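Local coordinates for alpha-toxin (Clostridium novyi, PDB 2VK9), which is a large clostridial toxin of the TcdA/TcdB family, represented here by its catalytic domain, which has a GT-A fold, at residues G106-L114 / N227-G235; L285-L293 / L512-S523. All coordinates share one frame; numbering follows the deposited sequence.

Interaction 1: residues G106-L114 / N227-G235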
loop_
_atom_site.group_PDB
_atom_site.type_symbol
_atom_site.label_atom_id
_atom_site.label_comp_id
_atom_site.label_asym_id
_atom_site.label_seq_id
_atom_site.Cartn_x
_atom_site.Cartn_y
_atom_site.Cartn_z
ATOM N N GLY A 106 -8.948 -8.947 -11.347
ATOM C CA GLY A 106 -10.246 -9.373 -10.804
ATOM C C GLY A 106 -11.539 -8.889 -11.460
ATOM O O GLY A 106 -12.631 -9.123 -10.922
ATOM N N GLY A 107 -11.431 -8.233 -12.614
ATOM C CA GLY A 107 -12.604 -7.707 -13.303
ATOM C C GLY A 107 -12.248 -6.886 -14.527
ATOM O O GLY A 107 -11.079 -6.792 -14.897
ATOM N N PRO A 108 -13.256 -6.288 -15.181
ATOM C CA PRO A 108 -12.975 -5.501 -16.382
ATOM C C PRO A 108 -12.223 -4.217 -16.042
ATOM O O PRO A 108 -12.486 -3.593 -15.009
ATOM C CB PRO A 108 -14.366 -5.167 -16.910
ATOM C CG PRO A 108 -15.239 -5.188 -15.686
ATOM C CD PRO A 108 -14.693 -6.300 -14.847
ATOM N N ILE A 109 -11.279 -3.835 -16.893
ATOM C CA ILE A 109 -10.600 -2.559 -16.714
ATOM C C ILE A 109 -11.520 -1.458 -17.280
ATOM O O ILE A 109 -12.321 -1.720 -18.185
ATOM C CB ILE A 109 -9.175 -2.586 -17.336
ATOM C CG1 ILE A 109 -8.345 -1.393 -16.863
ATOM C CG2 ILE A 109 -9.221 -2.682 -18.855
ATOM C CD1 ILE A 109 -6.852 -1.509 -17.183
ATOM N N SER A 110 -11.445 -0.251 -16.717
ATOM C CA SER A 110 -12.277 0.854 -17.185
ATOM C C SER A 110 -11.604 1.542 -18.360
ATOM O O SER A 110 -10.404 1.357 -18.594
ATOM C CB SER A 110 -12.546 1.854 -16.066
ATOM O OG SER A 110 -11.422 2.673 -15.845
ATOM N N ASP A 111 -12.380 2.326 -19.103
ATOM C CA ASP A 111 -11.859 3.033 -20.265
ATOM C C ASP A 111 -10.991 4.222 -19.881
ATOM O O ASP A 111 -10.096 4.598 -20.632
ATOM C CB ASP A 111 -12.998 3.470 -21.190
ATOM C CG ASP A 111 -13.637 2.298 -21.934
ATOM O OD1 ASP A 111 -13.185 1.141 -21.743
ATOM O OD2 ASP A 111 -14.587 2.536 -22.716
ATOM N N GLN A 112 -11.241 4.813 -18.715
ATOM C CA GLN A 112 -10.374 5.878 -18.224
ATOM C C GLN A 112 -8.972 5.345 -17.971
ATOM O O GLN A 112 -7.989 5.999 -18.324
ATOM C CB GLN A 112 -10.918 6.516 -16.949
ATOM C CG GLN A 112 -12.085 7.454 -17.165
ATOM C CD GLN A 112 -13.441 6.738 -17.131
ATOM O OE1 GLN A 112 -13.530 5.497 -17.199
ATOM N NE2 GLN A 112 -14.511 7.531 -17.025
ATOM N N SER A 113 -8.887 4.154 -17.370
ATOM C CA SER A 113 -7.600 3.504 -17.115
ATOM C C SER A 113 -6.809 3.286 -18.392
ATOM O O SER A 113 -5.590 3.429 -18.376
ATOM C CB SER A 113 -7.774 2.173 -16.391
ATOM O OG SER A 113 -8.313 2.356 -15.094
ATOM N N LEU A 114 -7.495 2.948 -19.489
ATOM C CA LEU A 114 -6.845 2.799 -20.798
ATOM C C LEU A 114 -6.254 4.113 -21.301
ATOM O O LEU A 114 -5.256 4.111 -22.020
ATOM C CB LEU A 114 -7.803 2.250 -21.854
ATOM C CG LEU A 114 -8.424 0.877 -21.676
ATOM C CD1 LEU A 114 -9.109 0.455 -22.922
ATOM C CD2 LEU A 114 -7.403 -0.132 -21.331
ATOM N N ASN A 227 -13.990 -9.582 -20.376
ATOM C CA ASN A 227 -12.890 -9.171 -19.513
ATOM C C ASN A 227 -11.508 -9.536 -20.075
ATOM O O ASN A 227 -10.611 -8.700 -20.112
ATOM C CB ASN A 227 -13.053 -9.767 -18.114
ATOM C CG ASN A 227 -14.228 -9.172 -17.340
ATOM O OD1 ASN A 227 -14.991 -8.358 -17.860
ATOM N ND2 ASN A 227 -14.371 -9.582 -16.080
ATOM N N ASN A 228 -11.345 -10.774 -20.530
ATOM C CA ASN A 228 -10.062 -11.207 -21.058
ATOM C C ASN A 228 -9.680 -10.573 -22.399
ATOM O O ASN A 228 -8.531 -10.158 -22.592
ATOM C CB ASN A 228 -9.970 -12.734 -21.126
ATOM C CG ASN A 228 -8.537 -13.219 -21.201
ATOM O OD1 ASN A 228 -7.644 -12.669 -20.554
ATOM N ND2 ASN A 228 -8.302 -14.235 -22.004
ATOM N N ASN A 229 -10.635 -10.485 -23.316
ATOM C CA ASN A 229 -10.377 -9.872 -24.621
ATOM C C ASN A 229 -9.921 -8.424 -24.505
ATOM O O ASN A 229 -9.096 -7.955 -25.297
ATOM C CB ASN A 229 -11.610 -9.944 -25.524
ATOM C CG ASN A 229 -11.915 -11.346 -25.995
ATOM O OD1 ASN A 229 -11.097 -12.261 -25.881
ATOM N ND2 ASN A 229 -13.107 -11.523 -26.527
ATOM N N LYS A 230 -10.459 -7.715 -23.522
ATOM C CA LYS A 230 -10.067 -6.350 -23.321
ATOM C C LYS A 230 -8.607 -6.295 -22.872
ATOM O O LYS A 230 -7.831 -5.496 -23.384
ATOM C CB LYS A 230 -11.001 -5.665 -22.323
ATOM C CG LYS A 230 -10.920 -4.161 -22.386
ATOM C CD LYS A 230 -11.890 -3.492 -21.453
ATOM C CE LYS A 230 -11.905 -2.003 -21.745
ATOM N NZ LYS A 230 -12.842 -1.265 -20.877
ATOM N N MET A 231 -8.233 -7.169 -21.939
ATOM C CA MET A 231 -6.860 -7.250 -21.471
ATOM C C MET A 231 -5.888 -7.663 -22.588
ATOM O O MET A 231 -4.792 -7.103 -22.690
ATOM C CB MET A 231 -6.756 -8.185 -20.268
ATOM C CG MET A 231 -7.699 -7.854 -19.113
ATOM S SD MET A 231 -7.600 -6.146 -18.514
ATOM C CE MET A 231 -6.087 -6.161 -17.558
ATOM N N ILE A 232 -6.290 -8.618 -23.428
ATOM C CA ILE A 232 -5.495 -8.981 -24.615
ATOM C C ILE A 232 -5.265 -7.793 -25.530
ATOM O O ILE A 232 -4.173 -7.617 -26.054
ATOM C CB ILE A 232 -6.116 -10.132 -25.448
ATOM C CG1 ILE A 232 -5.969 -11.466 -24.720
ATOM C CG2 ILE A 232 -5.426 -10.267 -26.789
ATOM C CD1 ILE A 232 -7.079 -12.445 -25.043
ATOM N N ALA A 233 -6.295 -6.975 -25.702
ATOM C CA ALA A 233 -6.252 -5.837 -26.614
ATOM C C ALA A 233 -5.284 -4.747 -26.174
ATOM O O ALA A 233 -4.757 -4.019 -27.016
ATOM C CB ALA A 233 -7.635 -5.258 -26.789
ATOM N N ILE A 234 -5.063 -4.618 -24.867
ATOM C CA ILE A 234 -4.137 -3.604 -24.341
ATOM C C ILE A 234 -2.744 -4.187 -24.151
ATOM O O ILE A 234 -1.796 -3.470 -23.857
ATOM C CB ILE A 234 -4.633 -2.976 -23.017
ATOM C CG1 ILE A 234 -4.870 -4.065 -21.970
ATOM C CG2 ILE A 234 -5.890 -2.196 -23.253
ATOM C CD1 ILE A 234 -5.480 -3.572 -20.694
ATOM N N GLY A 235 -2.639 -5.499 -24.333
ATOM C CA GLY A 235 -1.366 -6.200 -24.281
ATOM C C GLY A 235 -0.935 -6.399 -22.855
ATOM O O GLY A 235 0.229 -6.233 -22.531
#

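Interaction 2: residues L285-L293 / L512-S523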
loop_
_atom_site.group_PDB
_atom_site.type_symbol
_atom_site.label_atom_id
_atom_site.label_comp_id
_atom_site.label_asym_id
_atom_site.label_seq_id
_atom_site.Cartn_x
_atom_site.Cartn_y
_atom_site.Cartn_z
ATOM N N LEU A 285 -2.956 2.924 -11.465
ATOM C CA LEU A 285 -3.631 3.440 -12.668
ATOM C C LEU A 285 -4.452 4.742 -12.476
ATOM O O LEU A 285 -4.944 5.325 -13.446
ATOM C CB LEU A 285 -4.473 2.344 -13.317
ATOM C CG LEU A 285 -3.694 1.412 -14.242
ATOM C CD1 LEU A 285 -4.370 0.055 -14.382
ATOM C CD2 LEU A 285 -3.492 2.065 -15.601
ATOM N N ASP A 286 -4.581 5.201 -11.233
ATOM C CA ASP A 286 -5.214 6.485 -10.941
ATOM C C ASP A 286 -4.274 7.664 -11.090
ATOM O O ASP A 286 -4.717 8.795 -11.150
ATOM C CB ASP A 286 -5.744 6.478 -9.517
ATOM C CG ASP A 286 -6.904 5.544 -9.349
ATOM O OD1 ASP A 286 -7.468 5.113 -10.388
ATOM O OD2 ASP A 286 -7.253 5.250 -8.184
ATOM N N PHE A 287 -2.974 7.402 -11.115
ATOM C CA PHE A 287 -1.997 8.466 -11.232
ATOM C C PHE A 287 -1.625 8.649 -12.685
ATOM O O PHE A 287 -1.896 7.786 -13.518
ATOM C CB PHE A 287 -0.756 8.152 -10.407
ATOM C CG PHE A 287 -0.969 8.246 -8.916
ATOM C CD1 PHE A 287 -2.248 8.370 -8.370
ATOM C CD2 PHE A 287 0.116 8.180 -8.052
ATOM C CE1 PHE A 287 -2.435 8.446 -6.987
ATOM C CE2 PHE A 287 -0.064 8.252 -6.668
ATOM C CZ PHE A 287 -1.340 8.384 -6.136
ATOM N N LEU A 288 -1.018 9.787 -12.985
ATOM C CA LEU A 288 -0.621 10.116 -14.335
ATOM C C LEU A 288 0.784 10.636 -14.250
ATOM O O LEU A 288 1.249 10.940 -13.156
ATOM C CB LEU A 288 -1.551 11.180 -14.905
ATOM C CG LEU A 288 -2.916 10.674 -15.379
ATOM C CD1 LEU A 288 -3.869 11.822 -15.611
ATOM C CD2 LEU A 288 -2.777 9.860 -16.645
ATOM N N PRO A 289 1.493 10.700 -15.389
ATOM C CA PRO A 289 2.814 11.317 -15.388
ATOM C C PRO A 289 2.819 12.701 -14.751
ATOM O O PRO A 289 1.809 13.398 -14.792
ATOM C CB PRO A 289 3.179 11.406 -16.873
ATOM C CG PRO A 289 1.993 10.953 -17.626
ATOM C CD PRO A 289 1.144 10.158 -16.709
ATOM N N GLY A 290 3.951 13.072 -14.160
ATOM C CA GLY A 290 4.084 14.339 -13.447
ATOM C C GLY A 290 3.883 15.565 -14.312
ATOM O O GLY A 290 4.414 15.645 -15.419
ATOM N N VAL A 291 3.098 16.514 -13.809
ATOM C CA VAL A 291 2.861 17.778 -14.508
ATOM C C VAL A 291 3.710 18.895 -13.914
ATOM O O VAL A 291 3.906 18.972 -12.696
ATOM C CB VAL A 291 1.362 18.203 -14.522
ATOM C CG1 VAL A 291 0.472 17.087 -15.069
ATOM C CG2 VAL A 291 0.902 18.595 -13.147
ATOM N N ASN A 292 4.204 19.757 -14.791
ATOM C CA ASN A 292 5.018 20.894 -14.401
ATOM C C ASN A 292 4.177 22.047 -13.826
ATOM O O ASN A 292 4.001 23.078 -14.480
ATOM C CB ASN A 292 5.793 21.371 -15.623
ATOM C CG ASN A 292 7.072 22.066 -15.265
ATOM O OD1 ASN A 292 7.141 22.810 -14.283
ATOM N ND2 ASN A 292 8.106 21.835 -16.065
ATOM N N LEU A 293 3.668 21.877 -12.606
ATOM C CA LEU A 293 2.786 22.870 -11.986
ATOM C C LEU A 293 3.434 24.233 -11.706
ATOM O O LEU A 293 2.731 25.249 -11.643
ATOM C CB LEU A 293 2.157 22.319 -10.705
ATOM C CG LEU A 293 1.026 21.294 -10.860
ATOM C CD1 LEU A 293 0.592 20.751 -9.507
ATOM C CD2 LEU A 293 -0.172 21.847 -11.641
ATOM N N LEU A 512 7.575 13.170 -10.358
ATOM C CA LEU A 512 7.552 11.801 -10.849
ATOM C C LEU A 512 6.141 11.277 -11.099
ATOM O O LEU A 512 5.958 10.330 -11.848
ATOM C CB LEU A 512 8.279 10.895 -9.857
ATOM C CG LEU A 512 9.712 10.387 -10.083
ATOM C CD1 LEU A 512 10.542 11.206 -11.068
ATOM C CD2 LEU A 512 10.415 10.268 -8.738
ATOM N N TYR A 513 5.142 11.889 -10.475
ATOM C CA TYR A 513 3.761 11.456 -10.651
ATOM C C TYR A 513 2.799 12.601 -10.371
ATOM O O TYR A 513 3.106 13.514 -9.600
ATOM C CB TYR A 513 3.435 10.273 -9.731
ATOM C CG TYR A 513 3.416 10.672 -8.277
ATOM C CD1 TYR A 513 4.600 10.738 -7.545
ATOM C CD2 TYR A 513 2.220 11.016 -7.638
ATOM C CE1 TYR A 513 4.600 11.121 -6.223
ATOM C CE2 TYR A 513 2.212 11.404 -6.306
ATOM C CZ TYR A 513 3.410 11.452 -5.607
ATOM O OH TYR A 513 3.439 11.832 -4.289
ATOM N N PHE A 514 1.631 12.524 -11.002
ATOM C CA PHE A 514 0.534 13.445 -10.756
ATOM C C PHE A 514 -0.624 12.655 -10.157
ATOM O O PHE A 514 -1.037 11.644 -10.719
ATOM C CB PHE A 514 0.131 14.114 -12.069
ATOM C CG PHE A 514 -0.934 15.164 -11.928
ATOM C CD1 PHE A 514 -0.746 16.268 -11.101
ATOM C CD2 PHE A 514 -2.114 15.063 -12.652
ATOM C CE1 PHE A 514 -1.725 17.243 -10.982
ATOM C CE2 PHE A 514 -3.095 16.028 -12.541
ATOM C CZ PHE A 514 -2.901 17.127 -11.706
ATOM N N SER A 515 -1.136 13.111 -9.016
ATOM C CA SER A 515 -2.185 12.390 -8.282
ATOM C C SER A 515 -3.541 13.118 -8.231
ATOM O O SER A 515 -4.505 12.611 -7.654
ATOM C CB SER A 515 -1.701 12.053 -6.864
ATOM O OG SER A 515 -1.427 13.229 -6.124
ATOM N N LYS A 516 -3.623 14.299 -8.833
ATOM C CA LYS A 516 -4.861 15.069 -8.786
ATOM C C LYS A 516 -5.704 14.785 -10.027
ATOM O O LYS A 516 -5.930 15.655 -10.875
ATOM C CB LYS A 516 -4.577 16.567 -8.621
ATOM C CG LYS A 516 -3.535 16.939 -7.559
ATOM C CD LYS A 516 -3.806 16.282 -6.200
ATOM C CE LYS A 516 -2.999 16.920 -5.068
ATOM N NZ LYS A 516 -1.660 17.421 -5.487
ATOM N N THR A 517 -6.159 13.544 -10.131
ATOM C CA THR A 517 -6.849 13.085 -11.323
ATOM C C THR A 517 -8.268 12.700 -10.964
ATOM O O THR A 517 -8.559 12.398 -9.806
ATOM C CB THR A 517 -6.151 11.864 -11.924
ATOM O OG1 THR A 517 -6.234 10.780 -11.000
ATOM C CG2 THR A 517 -4.697 12.164 -12.195
ATOM N N HIS A 518 -9.145 12.698 -11.958
ATOM C CA HIS A 518 -10.545 12.356 -11.740
ATOM C C HIS A 518 -10.724 11.011 -11.052
ATOM O O HIS A 518 -11.444 10.916 -10.063
ATOM C CB HIS A 518 -11.322 12.386 -13.056
ATOM C CG HIS A 518 -11.319 13.723 -13.717
ATOM N ND1 HIS A 518 -11.730 13.907 -15.017
ATOM C CD2 HIS A 518 -10.938 14.940 -13.264
ATOM C CE1 HIS A 518 -11.616 15.184 -15.333
ATOM N NE2 HIS A 518 -11.130 15.831 -14.289
ATOM N N ASP A 519 -10.060 9.978 -11.568
ATOM C CA ASP A 519 -10.191 8.640 -11.007
ATOM C C ASP A 519 -9.621 8.557 -9.589
ATOM O O ASP A 519 -10.027 7.705 -8.812
ATOM C CB ASP A 519 -9.552 7.590 -11.926
ATOM C CG ASP A 519 -10.435 7.224 -13.123
ATOM O OD1 ASP A 519 -11.104 8.117 -13.690
ATOM O OD2 ASP A 519 -10.450 6.035 -13.512
ATOM N N GLU A 520 -8.698 9.447 -9.247
ATOM C CA GLU A 520 -8.142 9.459 -7.902
ATOM C C GLU A 520 -9.098 10.076 -6.890
ATOM O O GLU A 520 -9.196 9.609 -5.752
ATOM C CB GLU A 520 -6.824 10.212 -7.865
ATOM C CG GLU A 520 -5.729 9.458 -7.133
ATOM C CD GLU A 520 -5.985 9.275 -5.651
ATOM O OE1 GLU A 520 -6.142 8.115 -5.206
ATOM O OE2 GLU A 520 -6.013 10.293 -4.934
ATOM N N PHE A 521 -9.786 11.137 -7.305
ATOM C CA PHE A 521 -10.793 11.767 -6.470
ATOM C C PHE A 521 -11.994 10.860 -6.289
ATOM O O PHE A 521 -12.668 10.920 -5.260
ATOM C CB PHE A 521 -11.228 13.110 -7.052
ATOM C CG PHE A 521 -10.150 14.145 -7.042
ATOM C CD1 PHE A 521 -9.950 14.963 -8.138
ATOM C CD2 PHE A 521 -9.321 14.293 -5.938
ATOM C CE1 PHE A 521 -8.946 15.922 -8.133
ATOM C CE2 PHE A 521 -8.313 15.245 -5.924
ATOM C CZ PHE A 521 -8.126 16.062 -7.026
ATOM N N LYS A 522 -12.255 10.013 -7.280
ATOM C CA LYS A 522 -13.353 9.071 -7.187
ATOM C C LYS A 522 -13.031 7.960 -6.188
ATOM O O LYS A 522 -13.923 7.436 -5.529
ATOM C CB LYS A 522 -13.718 8.517 -8.561
ATOM C CG LYS A 522 -15.173 8.104 -8.651
ATOM C CD LYS A 522 -15.647 7.932 -10.089
ATOM C CE LYS A 522 -17.125 7.502 -10.114
ATOM N NZ LYS A 522 -17.591 7.156 -11.492
ATOM N N SER A 523 -11.750 7.626 -6.067
ATOM C CA SER A 523 -11.277 6.639 -5.090
ATOM C C SER A 523 -11.324 7.140 -3.643
ATOM O O SER A 523 -11.351 6.332 -2.714
ATOM C CB SER A 523 -9.853 6.178 -5.419
ATOM O OG SER A 523 -9.851 5.248 -6.483
HETATM O O HOH W 1 -7.859 4.778 -13.718
#

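Interaction 1: residues G106-L114 / N227-G235
Ile109 meets the side of helix 217-234 with its CG2 branch, which lies 3.8 Å from Met231 SD and looks across at Ile234 CD1. Its CG1 runs anti to the backbone N (chi1 -166°), turning the long arm aside and presenting CG2 to the helix. Apolar chains suit this layer because it faces the sheet: Ile109 and Ile234 also rest on Leu131, and Met231 on Tyr133, both of strand 128-133. A turn further on, Leu114 CD2 packs crosswise against Ile234 CG2. The loop 106-110 and helix 111-123 form the connection of a beta-alpha-beta crossover between the parallel strands 99-103 and 128-133. Ser110 is the N-cap of that helix, while Gly235, free to take positive phi, ends the partner helix in a Schellman motif. Pro108 lies alongside Asn227, CB 3.4 Å from its OD1; the amide ND2 is hydrogen-bonded to Leu138 O. At the polar edge Lys230, extended from CG to its tip, lays its CD against Ile109 CG2 and carries its ammonium to two acceptors. NZ donates to Ile109 O at 2.8 Å, tilted 35° from the carbonyl plane, and makes a salt bridge to Asp111 OD1 at 2.6 Å, nearly along that oxygen's C-O axis.

Interaction 2: residues L285-L293 / L512-S523
Leu288 and Phe514 form a single antiparallel, hydrogen-bonded bridge, Leu288 N giving to Phe514 O (2.9 Å) and Phe514 N to Leu288 O (2.7 Å). The Phe514 ring, swung anti to its backbone N (chi1 -176°), has Val291 CG1 over one face in a CH-pi contact, 4.1 Å from the centroid, and the backbone N of Lys516 over the opposite face. Phe287 is held on one face and at an edge: Ser515 CB sits over the face, 3.8 Å from the centroid, and the Glu520 carboxylate stands perpendicular to the ring at its edge. Tyr513 runs beside it, their planes 14° apart but slid so far that they barely overlap. Past the rings, Leu288 CD1 rests on Thr517 CG2. Thr517 suits both neighbours: its methyl meets leucine while OG1 donates to Asp286 O (2.5 Å), nearly in line with the carbonyl, and weakly accepts from Glu520 N as N-cap of helix 518-523. Asp286 OD2 accepts from Ser523 OG (3.1 Å) on its syn side, though Ser523 is poorly ordered and this detail less certain. A water lies within hydrogen-bonding distance of both Leu285 O and Asp519 OD2. Following strand 280-283, Asp286 ends an Asp-Leu-Asp sequence, the DXD motif characteristic of GT-A folds, here backed by 512-523.

From the N terminus, the chain leaves strand 99-103, enters 106-114 and, after 112 mostly helical residues, returns at 227-235, where interaction 1 closes its loop beside the edge strand 237-238. Strand 280-283 then leads into 285-293, and a second excursion of 218 residues, which includes the antiparallel strands 371-376 and 382-391, ends at 512-523 with interaction 2. The loops follow in series, neither nested nor crossed. Their centres lie about 20 Å apart, yet they touch: Gln112 packs on Asp519, and Ile109 meets Leu285. Helix 111-123 is the common element, with its first turn against 227-235 and later residues such as Tyr116 and Trp120 hydrogen-bonded to interaction 2.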